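Soluble lytic transglycosylase B3 (Pseudomonas aeruginosa, PDB 5ANZ) probably cleaves the glycan strands of peptidoglycan as a lytic transglycosylase, taking part in turnover of the bacterial cell wall, and binds a calcium ion. Local coordinates at residues G124-R129 with V217-D222; V138-M143 with R321-Y326; I195-G200 with Q204-P209. All blocks are in the same frame, centred on the assembly; numbering follows the deposited sequence.

Contact 1. Residues G124-R129 with V217-D222; sequences GEVDAR and VDFDGD. With CA (calcium ion), chain B.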
ATOM      1  N   GLY A 124     -20.779  -7.709  -9.787  1.00 28.97           N
ATOM      2  CA  GLY A 124     -20.906  -8.053 -11.194  1.00 37.12           C
ATOM      3  C   GLY A 124     -21.059  -6.805 -12.038  1.00 34.76           C
ATOM      4  O   GLY A 124     -20.436  -6.669 -13.087  1.00 36.85           O
ATOM      5  N   GLU A 125     -21.896  -5.886 -11.572  1.00 29.32           N
ATOM      6  CA  GLU A 125     -22.118  -4.627 -12.267  1.00 32.12           C
ATOM      7  C   GLU A 125     -20.857  -3.756 -12.242  1.00 34.10           C
ATOM      8  O   GLU A 125     -20.571  -3.037 -13.198  1.00 36.55           O
ATOM      9  CB  GLU A 125     -23.312  -3.891 -11.651  1.00 31.13           C
ATOM     10  CG  GLU A 125     -24.606  -4.683 -11.822  1.00 46.92           C
ATOM     11  CD  GLU A 125     -25.811  -4.056 -11.141  1.00 48.75           C
ATOM     12  OE1 GLU A 125     -25.627  -3.257 -10.202  1.00 44.83           O
ATOM     13  OE2 GLU A 125     -26.949  -4.372 -11.553  1.00 47.93           O
ATOM     14  N   VAL A 126     -20.095  -3.839 -11.155  1.00 31.23           N
ATOM     15  CA  VAL A 126     -18.858  -3.076 -11.036  1.00 22.99           C
ATOM     16  C   VAL A 126     -17.748  -3.693 -11.882  1.00 30.62           C
ATOM     17  O   VAL A 126     -17.056  -2.980 -12.602  1.00 30.71           O
ATOM     18  CB  VAL A 126     -18.399  -2.990  -9.568  1.00 25.89           C
ATOM     19  CG1 VAL A 126     -16.965  -2.488  -9.485  1.00 30.85           C
ATOM     20  CG2 VAL A 126     -19.343  -2.086  -8.767  1.00 24.86           C
ATOM     21  N   ASP A 127     -17.583  -5.014 -11.752  1.00 32.16           N
ATOM     22  CA  ASP A 127     -16.637  -5.826 -12.531  1.00 33.88           C
ATOM     23  C   ASP A 127     -16.831  -5.544 -14.017  1.00 29.34           C
ATOM     24  O   ASP A 127     -15.860  -5.421 -14.763  1.00 42.83           O
ATOM     25  CB  ASP A 127     -16.842  -7.330 -12.205  1.00 35.38           C
ATOM     26  CG  ASP A 127     -15.806  -8.264 -12.857  1.00 40.16           C
ATOM     27  OD1 ASP A 127     -15.587  -8.173 -14.087  1.00 29.71           O
ATOM     28  OD2 ASP A 127     -15.257  -9.150 -12.131  1.00 31.81           O
ATOM     29  N   ALA A 128     -18.093  -5.424 -14.429  1.00 42.38           N
ATOM     30  CA  ALA A 128     -18.439  -5.216 -15.828  1.00 42.04           C
ATOM     31  C   ALA A 128     -18.348  -3.756 -16.276  1.00 42.68           C
ATOM     32  O   ALA A 128     -17.955  -3.482 -17.410  1.00 47.13           O
ATOM     33  CB  ALA A 128     -19.840  -5.765 -16.106  1.00 37.68           C
ATOM     34  N   ARG A 129     -18.705  -2.815 -15.405  1.00 43.22           N
ATOM     35  CA  ARG A 129     -18.664  -1.403 -15.789  1.00 34.66           C
ATOM     36  C   ARG A 129     -17.241  -0.824 -15.831  1.00 37.74           C
ATOM     37  O   ARG A 129     -16.936   0.023 -16.673  1.00 43.55           O
ATOM     38  CB  ARG A 129     -19.524  -0.554 -14.848  1.00 41.79           C
ATOM     39  CG  ARG A 129     -19.232   0.928 -14.978  1.00 47.79           C
ATOM     40  CD  ARG A 129     -20.422   1.800 -14.637  1.00 55.83           C
ATOM     41  NE  ARG A 129     -20.233   3.160 -15.145  1.00 63.97           N
ATOM     42  CZ  ARG A 129     -21.046   4.180 -14.885  1.00 60.19           C
ATOM     43  NH1 ARG A 129     -22.111   4.004 -14.114  1.00 56.53           N
ATOM     44  NH2 ARG A 129     -20.789   5.378 -15.392  1.00 53.74           N
ATOM     45  N   VAL A 217     -16.962   7.339  -6.441  1.00 22.39           N
ATOM     46  CA  VAL A 217     -18.083   7.110  -7.330  1.00 21.53           C
ATOM     47  C   VAL A 217     -19.400   7.074  -6.576  1.00 26.78           C
ATOM     48  O   VAL A 217     -19.453   6.535  -5.474  1.00 25.47           O
ATOM     49  CB  VAL A 217     -17.903   5.758  -8.066  1.00 28.88           C
ATOM     50  CG1 VAL A 217     -19.161   5.381  -8.820  1.00 38.04           C
ATOM     51  CG2 VAL A 217     -16.685   5.819  -8.988  1.00 33.50           C
ATOM     52  N   ASP A 218     -20.459   7.626  -7.169  1.00 25.09           N
ATOM     53  CA  ASP A 218     -21.819   7.418  -6.674  1.00 24.07           C
ATOM     54  C   ASP A 218     -22.473   6.278  -7.449  1.00 26.45           C
ATOM     55  O   ASP A 218     -23.017   6.485  -8.552  1.00 30.05           O
ATOM     56  CB  ASP A 218     -22.645   8.707  -6.810  1.00 26.02           C
ATOM     57  CG  ASP A 218     -24.093   8.519  -6.402  1.00 30.22           C
ATOM     58  OD1 ASP A 218     -24.398   7.522  -5.707  1.00 28.22           O
ATOM     59  OD2 ASP A 218     -24.931   9.374  -6.772  1.00 30.90           O
ATOM     60  N   PHE A 219     -22.406   5.072  -6.888  1.00 24.36           N
ATOM     61  CA  PHE A 219     -22.868   3.878  -7.575  1.00 24.36           C
ATOM     62  C   PHE A 219     -24.373   3.857  -7.746  1.00 30.93           C
ATOM     63  O   PHE A 219     -24.870   3.505  -8.807  1.00 32.46           O
ATOM     64  CB  PHE A 219     -22.430   2.613  -6.823  1.00 23.56           C
ATOM     65  CG  PHE A 219     -22.902   1.342  -7.467  1.00 26.79           C
ATOM     66  CD1 PHE A 219     -22.289   0.866  -8.614  1.00 27.47           C
ATOM     67  CD2 PHE A 219     -23.951   0.613  -6.922  1.00 33.32           C
ATOM     68  CE1 PHE A 219     -22.723  -0.303  -9.219  1.00 31.75           C
ATOM     69  CE2 PHE A 219     -24.381  -0.565  -7.522  1.00 35.07           C
ATOM     70  CZ  PHE A 219     -23.761  -1.023  -8.665  1.00 32.95           C
ATOM     71  N   ASP A 220     -25.102   4.229  -6.703  1.00 28.57           N
ATOM     72  CA  ASP A 220     -26.557   4.049  -6.721  1.00 30.20           C
ATOM     73  C   ASP A 220     -27.318   5.269  -7.246  1.00 38.30           C
ATOM     74  O   ASP A 220     -28.505   5.172  -7.541  1.00 45.68           O
ATOM     75  CB  ASP A 220     -27.056   3.688  -5.322  1.00 36.15           C
ATOM     76  CG  ASP A 220     -26.859   4.810  -4.327  1.00 45.60           C
ATOM     77  OD1 ASP A 220     -25.698   5.124  -4.005  1.00 31.88           O
ATOM     78  OD2 ASP A 220     -27.870   5.378  -3.861  1.00 61.59           O
ATOM     79  N   GLY A 221     -26.643   6.410  -7.354  1.00 36.27           N
ATOM     80  CA  GLY A 221     -27.234   7.595  -7.962  1.00 38.05           C
ATOM     81  C   GLY A 221     -27.999   8.531  -7.042  1.00 39.55           C
ATOM     82  O   GLY A 221     -28.727   9.406  -7.510  1.00 45.80           O
ATOM     83  N   ASP A 222     -27.838   8.371  -5.734  1.00 32.04           N
ATOM     84  CA  ASP A 222     -28.540   9.238  -4.797  1.00 31.57           C
ATOM     85  C   ASP A 222     -27.854  10.600  -4.642  1.00 32.84           C
ATOM     86  O   ASP A 222     -28.335  11.461  -3.905  1.00 35.81           O
ATOM     87  CB  ASP A 222     -28.699   8.546  -3.441  1.00 30.06           C
ATOM     88  CG  ASP A 222     -27.368   8.298  -2.723  1.00 31.78           C
ATOM     89  OD1 ASP A 222     -26.294   8.332  -3.368  1.00 28.38           O
ATOM     90  OD2 ASP A 222     -27.403   8.046  -1.498  1.00 32.41           O
TER
HETATM   91 CA    CA B 501     -24.368   6.951  -3.427  1.00 24.74          CA
HETATM   92  O   HOH W   1     -25.099   6.683  -1.195  1.00 26.80           O

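Contact 2. Residues V138-M143 with R321-Y326; sequences VAIWGM and RAILKY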
ATOM      1  N   VAL A 138     -12.447  -6.841  -3.940  1.00 15.77           N
ATOM      2  CA  VAL A 138     -12.737  -7.320  -2.599  1.00 16.16           C
ATOM      3  C   VAL A 138     -11.449  -7.525  -1.787  1.00 16.93           C
ATOM      4  O   VAL A 138     -11.427  -7.273  -0.590  1.00 15.96           O
ATOM      5  CB  VAL A 138     -13.591  -8.609  -2.638  1.00 16.49           C
ATOM      6  CG1 VAL A 138     -13.681  -9.269  -1.252  1.00 17.79           C
ATOM      7  CG2 VAL A 138     -15.012  -8.266  -3.155  1.00 17.44           C
ATOM      8  N   ALA A 139     -10.357  -7.934  -2.435  1.00 14.85           N
ATOM      9  CA  ALA A 139      -9.112  -8.080  -1.695  1.00 14.76           C
ATOM     10  C   ALA A 139      -8.618  -6.738  -1.173  1.00 17.41           C
ATOM     11  O   ALA A 139      -8.129  -6.649  -0.058  1.00 16.78           O
ATOM     12  CB  ALA A 139      -8.036  -8.749  -2.575  1.00 19.90           C
ATOM     13  N   ILE A 140      -8.729  -5.694  -1.988  1.00 16.22           N
ATOM     14  CA  ILE A 140      -8.297  -4.361  -1.547  1.00 16.57           C
ATOM     15  C   ILE A 140      -9.160  -3.927  -0.350  1.00 16.41           C
ATOM     16  O   ILE A 140      -8.654  -3.391   0.646  1.00 17.54           O
ATOM     17  CB  ILE A 140      -8.410  -3.333  -2.694  1.00 15.52           C
ATOM     18  CG1 ILE A 140      -7.363  -3.591  -3.798  1.00 20.51           C
ATOM     19  CG2 ILE A 140      -8.290  -1.882  -2.140  1.00 18.61           C
ATOM     20  CD1 ILE A 140      -5.948  -3.060  -3.544  1.00 25.34           C
ATOM     21  N   TRP A 141     -10.458  -4.162  -0.470  1.00 14.57           N
ATOM     22  CA  TRP A 141     -11.408  -3.823   0.574  1.00 17.27           C
ATOM     23  C   TRP A 141     -11.035  -4.537   1.881  1.00 18.83           C
ATOM     24  O   TRP A 141     -11.072  -3.964   2.963  1.00 17.58           O
ATOM     25  CB  TRP A 141     -12.800  -4.243   0.117  1.00 16.12           C
ATOM     26  CG  TRP A 141     -13.986  -3.754   0.891  1.00 17.78           C
ATOM     27  CD1 TRP A 141     -14.089  -2.635   1.683  1.00 23.25           C
ATOM     28  CD2 TRP A 141     -15.271  -4.373   0.893  1.00 19.08           C
ATOM     29  NE1 TRP A 141     -15.383  -2.534   2.166  1.00 21.57           N
ATOM     30  CE2 TRP A 141     -16.117  -3.591   1.699  1.00 21.66           C
ATOM     31  CE3 TRP A 141     -15.797  -5.515   0.268  1.00 20.36           C
ATOM     32  CZ2 TRP A 141     -17.457  -3.919   1.904  1.00 22.14           C
ATOM     33  CZ3 TRP A 141     -17.121  -5.829   0.458  1.00 20.42           C
ATOM     34  CH2 TRP A 141     -17.938  -5.041   1.274  1.00 24.80           C
ATOM     35  N   GLY A 142     -10.670  -5.806   1.776  1.00 16.47           N
ATOM     36  CA  GLY A 142     -10.210  -6.554   2.941  1.00 18.64           C
ATOM     37  C   GLY A 142      -8.936  -5.981   3.547  1.00 20.25           C
ATOM     38  O   GLY A 142      -8.821  -5.856   4.767  1.00 19.96           O
ATOM     39  N   MET A 143      -7.965  -5.649   2.696  1.00 17.28           N
ATOM     40  CA  MET A 143      -6.689  -5.136   3.181  1.00 17.63           C
ATOM     41  C   MET A 143      -6.805  -3.717   3.736  1.00 18.80           C
ATOM     42  O   MET A 143      -6.078  -3.357   4.660  1.00 22.67           O
ATOM     43  CB  MET A 143      -5.628  -5.175   2.064  1.00 17.71           C
ATOM     44  CG  MET A 143      -5.151  -6.583   1.725  1.00 21.18           C
ATOM     45  SD  MET A 143      -4.360  -7.420   3.101  1.00 24.26           S
ATOM     46  CE  MET A 143      -2.893  -6.388   3.265  1.00 24.07           C
ATOM     47  N   ARG A 321       1.637  -3.364 -10.403  1.00 21.13           N
ATOM     48  CA  ARG A 321       1.935  -1.942 -10.383  1.00 24.44           C
ATOM     49  C   ARG A 321       0.697  -1.110 -10.074  1.00 27.45           C
ATOM     50  O   ARG A 321       0.793  -0.068  -9.423  1.00 28.58           O
ATOM     51  CB  ARG A 321       2.554  -1.510 -11.720  1.00 28.15           C
ATOM     52  CG  ARG A 321       3.847  -2.246 -12.056  1.00 31.97           C
ATOM     53  CD  ARG A 321       4.396  -1.815 -13.415  1.00 35.41           C
ATOM     54  NE  ARG A 321       4.807  -0.410 -13.422  1.00 50.89           N
ATOM     55  CZ  ARG A 321       5.096   0.294 -14.516  1.00 63.85           C
ATOM     56  NH1 ARG A 321       5.015  -0.262 -15.720  1.00 63.01           N
ATOM     57  NH2 ARG A 321       5.464   1.565 -14.406  1.00 65.97           N
ATOM     58  N   ALA A 322      -0.462  -1.553 -10.553  1.00 23.65           N
ATOM     59  CA  ALA A 322      -1.713  -0.845 -10.258  1.00 21.40           C
ATOM     60  C   ALA A 322      -2.021  -0.868  -8.758  1.00 25.71           C
ATOM     61  O   ALA A 322      -2.450   0.129  -8.175  1.00 27.57           O
ATOM     62  CB  ALA A 322      -2.876  -1.464 -11.046  1.00 23.50           C
ATOM     63  N   ILE A 323      -1.821  -2.018  -8.140  1.00 22.31           N
ATOM     64  CA  ILE A 323      -2.067  -2.138  -6.717  1.00 22.31           C
ATOM     65  C   ILE A 323      -1.114  -1.235  -5.937  1.00 23.93           C
ATOM     66  O   ILE A 323      -1.486  -0.644  -4.934  1.00 22.51           O
ATOM     67  CB  ILE A 323      -1.912  -3.591  -6.262  1.00 20.89           C
ATOM     68  CG1 ILE A 323      -2.943  -4.467  -6.985  1.00 19.02           C
ATOM     69  CG2 ILE A 323      -2.032  -3.673  -4.735  1.00 21.49           C
ATOM     70  CD1 ILE A 323      -2.612  -5.959  -6.927  1.00 21.00           C
ATOM     71  N   LEU A 324       0.114  -1.085  -6.424  1.00 24.54           N
ATOM     72  CA  LEU A 324       1.084  -0.235  -5.729  1.00 24.09           C
ATOM     73  C   LEU A 324       0.654   1.225  -5.678  1.00 30.37           C
ATOM     74  O   LEU A 324       1.099   1.994  -4.814  1.00 28.47           O
ATOM     75  CB  LEU A 324       2.452  -0.356  -6.399  1.00 23.67           C
ATOM     76  CG  LEU A 324       3.208  -1.654  -6.154  1.00 25.31           C
ATOM     77  CD1 LEU A 324       4.452  -1.676  -7.037  1.00 27.02           C
ATOM     78  CD2 LEU A 324       3.605  -1.758  -4.706  1.00 27.47           C
ATOM     79  N   LYS A 325      -0.214   1.623  -6.601  1.00 27.77           N
ATOM     80  CA  LYS A 325      -0.684   3.002  -6.601  1.00 28.22           C
ATOM     81  C   LYS A 325      -1.685   3.202  -5.459  1.00 26.06           C
ATOM     82  O   LYS A 325      -1.970   4.328  -5.051  1.00 31.67           O
ATOM     83  CB  LYS A 325      -1.303   3.363  -7.956  1.00 28.21           C
ATOM     84  CG  LYS A 325      -0.319   3.296  -9.112  1.00 37.64           C
ATOM     85  CD  LYS A 325      -0.945   3.817 -10.392  1.00 50.48           C
ATOM     86  CE  LYS A 325       0.083   3.986 -11.503  1.00 54.65           C
ATOM     87  NZ  LYS A 325       0.403   2.703 -12.186  1.00 55.49           N
ATOM     88  N   TYR A 326      -2.209   2.099  -4.929  1.00 29.48           N
ATOM     89  CA  TYR A 326      -3.159   2.152  -3.825  1.00 29.58           C
ATOM     90  C   TYR A 326      -2.373   2.274  -2.517  1.00 32.51           C
ATOM     91  O   TYR A 326      -2.720   3.066  -1.631  1.00 39.93           O
ATOM     92  CB  TYR A 326      -4.082   0.900  -3.827  1.00 28.39           C
ATOM     93  CG  TYR A 326      -5.477   1.151  -3.299  1.00 26.45           C
ATOM     94  CD1 TYR A 326      -5.682   1.429  -1.963  1.00 32.22           C
ATOM     95  CD2 TYR A 326      -6.595   1.128  -4.142  1.00 28.83           C
ATOM     96  CE1 TYR A 326      -6.943   1.682  -1.473  1.00 36.00           C
ATOM     97  CE2 TYR A 326      -7.878   1.387  -3.651  1.00 27.22           C
ATOM     98  CZ  TYR A 326      -8.037   1.659  -2.317  1.00 33.30           C
ATOM     99  OH  TYR A 326      -9.292   1.897  -1.799  1.00 34.28           O
TER

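Contact 3. Residues I195-G200 with Q204-P209; sequences IGSWAG and QTQFIP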
ATOM      1  N   ILE A 195     -15.442   9.503   9.167  1.00 19.42           N
ATOM      2  CA  ILE A 195     -14.522   8.746   9.988  1.00 18.64           C
ATOM      3  C   ILE A 195     -13.379   8.201   9.138  1.00 20.97           C
ATOM      4  O   ILE A 195     -13.538   7.944   7.943  1.00 18.10           O
ATOM      5  CB  ILE A 195     -15.236   7.573  10.696  1.00 25.49           C
ATOM      6  CG1 ILE A 195     -16.355   8.096  11.588  1.00 35.23           C
ATOM      7  CG2 ILE A 195     -14.247   6.765  11.508  1.00 31.58           C
ATOM      8  CD1 ILE A 195     -15.889   9.128  12.528  1.00 26.59           C
ATOM      9  N   GLY A 196     -12.227   8.034   9.767  1.00 19.88           N
ATOM     10  CA  GLY A 196     -11.082   7.455   9.080  1.00 18.93           C
ATOM     11  C   GLY A 196      -9.893   7.271  10.016  1.00 17.26           C
ATOM     12  O   GLY A 196     -10.021   7.321  11.255  1.00 20.91           O
ATOM     13  N   SER A 197      -8.725   7.050   9.426  1.00 17.79           N
ATOM     14  CA  SER A 197      -7.502   6.823  10.194  1.00 20.89           C
ATOM     15  C   SER A 197      -6.844   8.122  10.656  1.00 22.95           C
ATOM     16  O   SER A 197      -7.248   9.212  10.245  1.00 21.85           O
ATOM     17  CB  SER A 197      -6.501   6.034   9.337  1.00 24.87           C
ATOM     18  OG  SER A 197      -5.840   6.948   8.464  1.00 26.74           O
ATOM     19  N   TRP A 198      -5.793   8.005  11.469  1.00 22.95           N
ATOM     20  CA  TRP A 198      -5.092   9.172  12.011  1.00 21.07           C
ATOM     21  C   TRP A 198      -4.525  10.082  10.924  1.00 22.36           C
ATOM     22  O   TRP A 198      -4.324  11.276  11.155  1.00 24.86           O
ATOM     23  CB  TRP A 198      -3.961   8.734  12.941  1.00 22.57           C
ATOM     24  CG  TRP A 198      -2.828   8.055  12.242  1.00 27.58           C
ATOM     25  CD1 TRP A 198      -2.676   6.712  12.043  1.00 34.92           C
ATOM     26  CD2 TRP A 198      -1.697   8.686  11.641  1.00 27.03           C
ATOM     27  NE1 TRP A 198      -1.506   6.467  11.362  1.00 34.19           N
ATOM     28  CE2 TRP A 198      -0.886   7.660  11.105  1.00 32.79           C
ATOM     29  CE3 TRP A 198      -1.274  10.013  11.517  1.00 33.70           C
ATOM     30  CZ2 TRP A 198       0.310   7.928  10.442  1.00 35.08           C
ATOM     31  CZ3 TRP A 198      -0.081  10.278  10.861  1.00 37.73           C
ATOM     32  CH2 TRP A 198       0.696   9.239  10.334  1.00 35.89           C
ATOM     33  N   ALA A 199      -4.271   9.518   9.743  1.00 23.17           N
ATOM     34  CA  ALA A 199      -3.634  10.271   8.676  1.00 26.55           C
ATOM     35  C   ALA A 199      -4.636  10.764   7.648  1.00 24.47           C
ATOM     36  O   ALA A 199      -4.249  11.249   6.583  1.00 28.99           O
ATOM     37  CB  ALA A 199      -2.568   9.420   7.995  1.00 28.18           C
ATOM     38  N   GLY A 200      -5.924  10.627   7.938  1.00 25.44           N
ATOM     39  CA  GLY A 200      -6.929  11.150   7.034  1.00 26.85           C
ATOM     40  C   GLY A 200      -7.443  10.189   5.976  1.00 26.65           C
ATOM     41  O   GLY A 200      -8.215  10.594   5.110  1.00 22.66           O
ATOM     42  N   GLN A 204     -14.471   3.121   4.024  1.00 16.60           N
ATOM     43  CA  GLN A 204     -14.250   1.721   3.702  1.00 16.94           C
ATOM     44  C   GLN A 204     -13.107   1.564   2.730  1.00 19.35           C
ATOM     45  O   GLN A 204     -12.424   0.535   2.736  1.00 20.11           O
ATOM     46  CB  GLN A 204     -15.505   1.090   3.123  1.00 19.83           C
ATOM     47  CG  GLN A 204     -16.702   1.225   4.054  1.00 20.15           C
ATOM     48  CD  GLN A 204     -17.739   0.162   3.837  1.00 30.96           C
ATOM     49  OE1 GLN A 204     -17.429  -0.936   3.385  1.00 29.09           O
ATOM     50  NE2 GLN A 204     -18.995   0.476   4.176  1.00 28.50           N
ATOM     51  N   THR A 205     -12.897   2.585   1.904  1.00 17.56           N
ATOM     52  CA  THR A 205     -11.851   2.525   0.887  1.00 19.60           C
ATOM     53  C   THR A 205     -10.494   3.029   1.406  1.00 20.56           C
ATOM     54  O   THR A 205      -9.457   2.808   0.774  1.00 19.67           O
ATOM     55  CB  THR A 205     -12.245   3.368  -0.333  1.00 21.17           C
ATOM     56  OG1 THR A 205     -12.473   4.710   0.101  1.00 21.80           O
ATOM     57  CG2 THR A 205     -13.525   2.826  -0.964  1.00 25.67           C
ATOM     58  N   GLN A 206     -10.517   3.753   2.524  1.00 17.35           N
ATOM     59  CA  GLN A 206      -9.341   4.449   3.062  1.00 16.48           C
ATOM     60  C   GLN A 206      -8.713   5.391   2.041  1.00 19.58           C
ATOM     61  O   GLN A 206      -7.488   5.560   1.995  1.00 22.36           O
ATOM     62  CB  GLN A 206      -8.318   3.441   3.588  1.00 18.91           C
ATOM     63  CG  GLN A 206      -8.865   2.651   4.795  1.00 19.25           C
ATOM     64  CD  GLN A 206      -8.909   3.485   6.071  1.00 19.55           C
ATOM     65  OE1 GLN A 206      -7.862   3.808   6.656  1.00 23.62           O
ATOM     66  NE2 GLN A 206     -10.113   3.844   6.503  1.00 18.86           N
ATOM     67  N   PHE A 207      -9.574   6.035   1.249  1.00 16.90           N
ATOM     68  CA  PHE A 207      -9.152   7.152   0.395  1.00 18.86           C
ATOM     69  C   PHE A 207      -8.806   8.387   1.227  1.00 19.53           C
ATOM     70  O   PHE A 207      -9.597   8.757   2.094  1.00 21.16           O
ATOM     71  CB  PHE A 207     -10.274   7.578  -0.546  1.00 17.98           C
ATOM     72  CG  PHE A 207     -10.533   6.665  -1.725  1.00 19.08           C
ATOM     73  CD1 PHE A 207      -9.733   5.566  -2.002  1.00 19.06           C
ATOM     74  CD2 PHE A 207     -11.584   6.977  -2.593  1.00 21.43           C
ATOM     75  CE1 PHE A 207      -9.994   4.776  -3.130  1.00 25.62           C
ATOM     76  CE2 PHE A 207     -11.843   6.207  -3.724  1.00 25.22           C
ATOM     77  CZ  PHE A 207     -11.051   5.113  -3.994  1.00 21.57           C
ATOM     78  N   ILE A 208      -7.701   9.075   0.937  1.00 20.14           N
ATOM     79  CA  ILE A 208      -7.526  10.427   1.480  1.00 20.35           C
ATOM     80  C   ILE A 208      -8.472  11.362   0.714  1.00 18.34           C
ATOM     81  O   ILE A 208      -8.928  11.031  -0.377  1.00 20.78           O
ATOM     82  CB  ILE A 208      -6.066  10.914   1.380  1.00 23.98           C
ATOM     83  CG1 ILE A 208      -5.601  10.943  -0.076  1.00 24.15           C
ATOM     84  CG2 ILE A 208      -5.145  10.027   2.213  1.00 29.09           C
ATOM     85  CD1 ILE A 208      -4.164  11.465  -0.252  1.00 25.21           C
ATOM     86  N   PRO A 209      -8.790  12.525   1.296  1.00 20.64           N
ATOM     87  CA  PRO A 209      -9.790  13.405   0.682  1.00 21.81           C
ATOM     88  C   PRO A 209      -9.544  13.739  -0.800  1.00 21.40           C
ATOM     89  O   PRO A 209     -10.497  13.672  -1.587  1.00 21.92           O
ATOM     90  CB  PRO A 209      -9.706  14.658   1.555  1.00 22.49           C
ATOM     91  CG  PRO A 209      -9.430  14.064   2.955  1.00 21.33           C
ATOM     92  CD  PRO A 209      -8.445  12.949   2.666  1.00 20.43           C
TER

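Contact 1. Residues G124-R129 with V217-D222
Phe219 pushes its ring from the calcium-binding loop against helix 120-130, where Glu125 and Val126 receive its far end. The carboxylate of Glu125 arrives at the rim of the ring, near its plane, with OE1 3.3 Å from Phe219 CZ; the two planes are turned 42° apart. Next to it, Val126 CG2 approaches the CE1 corner obliquely, at 3.8 Å from that atom. With CG anti to the backbone N (chi1 179°), the ring is carried out to the helix. Ile122, one turn earlier on the same helix, also touches the ring, and Ala236 of helix 231-244 packs on it, wedging it between two helices.

Behind the ring the chain curls round the calcium ion. Asp218 OD1 binds the metal at 2.4 Å, Asp220 OD1 at 2.3 Å and Asp222 OD1 at 2.4 Å, and water 1 adds a ligand while donating a hydrogen bond to Asp222 OD2. Lys224 O and the carboxylate of Asp233 complete the shell. Asp218 OD1 does double duty: Gly221 N donates to it over 3.0 Å from above the carboxylate plane, an Asx motif that ties the carboxylate to the backbone of the loop. Gly221 has a positive phi (89°), which lets the chain bend between two metal-binding aspartates. Asp233 OD1 further takes the N-H of Phe219, linking the metal shell to the residue that packs on the helix. The pattern is that of an EF-hand-like calcium loop, with a longer stretch before the last carboxylate, consistent with the Slt35-like family.

Contact 2. Residues V138-M143 with R321-Y326
Ile140 reaches across from helix 134-145 with two branches, each meeting a different residue of 321-326. Its CG2 methyl sits over one face of the Tyr326 ring, 3.7 Å from the centroid and 17° off the normal, a CH-pi contact shifted toward the rim on the CZ-CE2 side, with CZ 3.6 Å from the methyl. The other branch ends in CD1, which lies 4.1 Å from Ile323 CG2, a looser apolar touch. Ile140 has CG2 anti to the backbone N and CG1 anti to the carbonyl carbon (chi1 -70°), and this splits the two methyls between the tyrosine and the isoleucine.

The contact lies deep in the lysozyme-like catalytic domain, where helix 134-145 packs against residues 321-326, at helix 318-324. Tyr326, one face of whose ring the Ile140 methyl covers, binds N-acetyl-D-glucosamine in a complex of this protein; no sugar is bound here. A hydrogen bond from the Tyr326 hydroxyl to Thr205 O ties down the far end of the ring, toward the 204-209 loop.

Further out, Tyr241 meets the Tyr326 ring edge-to-face and gives its own hydroxyl to a hydrogen bond with Lys325 O, so it holds both the ring and the backbone leading into it. Thr238 of helix 231-244 touches both Ile140 and Tyr326, while Tyr332 of helix 330-343 packs on Ile140 and Ile323 together.

Contact 3. Residues I195-G200 with Q204-P209
Gln206 brings OE1 of its amide up to Ser197, 3.7 Å from CB, a van der Waals contact. Of the rings in these segments, Phe207 carries Thr205 OG1 over one face, 3.3 Å above the plane and offset toward the rim, and Trp198 has the methyl of Ala199 over the centre of one face. The Gln206 chain folds back at chi2 (-74°), bringing its amide round to Ser197, and NE2 is gripped by two carbonyls, Gly203 O and Met151 O, which fix the rotation of the group.

The closest approach is made by the carbonyl of Gly200, whose O lies 3.4 Å from CD of the Pro209 ring and 3.7 Å from Ile208 CA, against the start of helix 209-215, where Ile208 stands at the N-cap position. That carbonyl is presented by a type I turn from Ser197 to Gly200, closed by Gly200 N to Ser197 O at 3.0 Å. Ser197 OG braces the turn from within, accepting from Ala199 N over 3.3 Å in an ST turn. Gly200 takes a positive phi of 92°, where a CB would be jammed against the preceding carbonyl O, so the backbone shape suits glycine.

Beyond, Ile208 and Pro209 both rest on Gln176 of helix 170-186. Ile208 and Thr211 contact N-acetyl-D-glucosamine in a complex of this protein, so the end of the loop between strand 195-196 and helix 209-215, with the start of that helix, lines the sugar-binding site of this lysozyme-like domain.

From the N terminus, helix 120-130 comes first and helix 134-145 directly after it, and each waits for a distant partner. The chain then runs through strand 195-196 into contact 3, a short local closure between 195-200 and 204-209. Contact 1 closes next, when the calcium loop returns to helix 120-130; contact 2 closes last, with helix 318-324 returning to helix 134-145. Contacts 1 and 2 therefore cross along the chain, and contact 3 nests inside both. Contacts 2 and 3 also meet directly, through a hydrogen bond from Trp141 NE1 to Gln204 OE1 and the packing of Tyr326 on Phe207, whereas contact 1 stands apart, its centre 18 Å from that of contact 2.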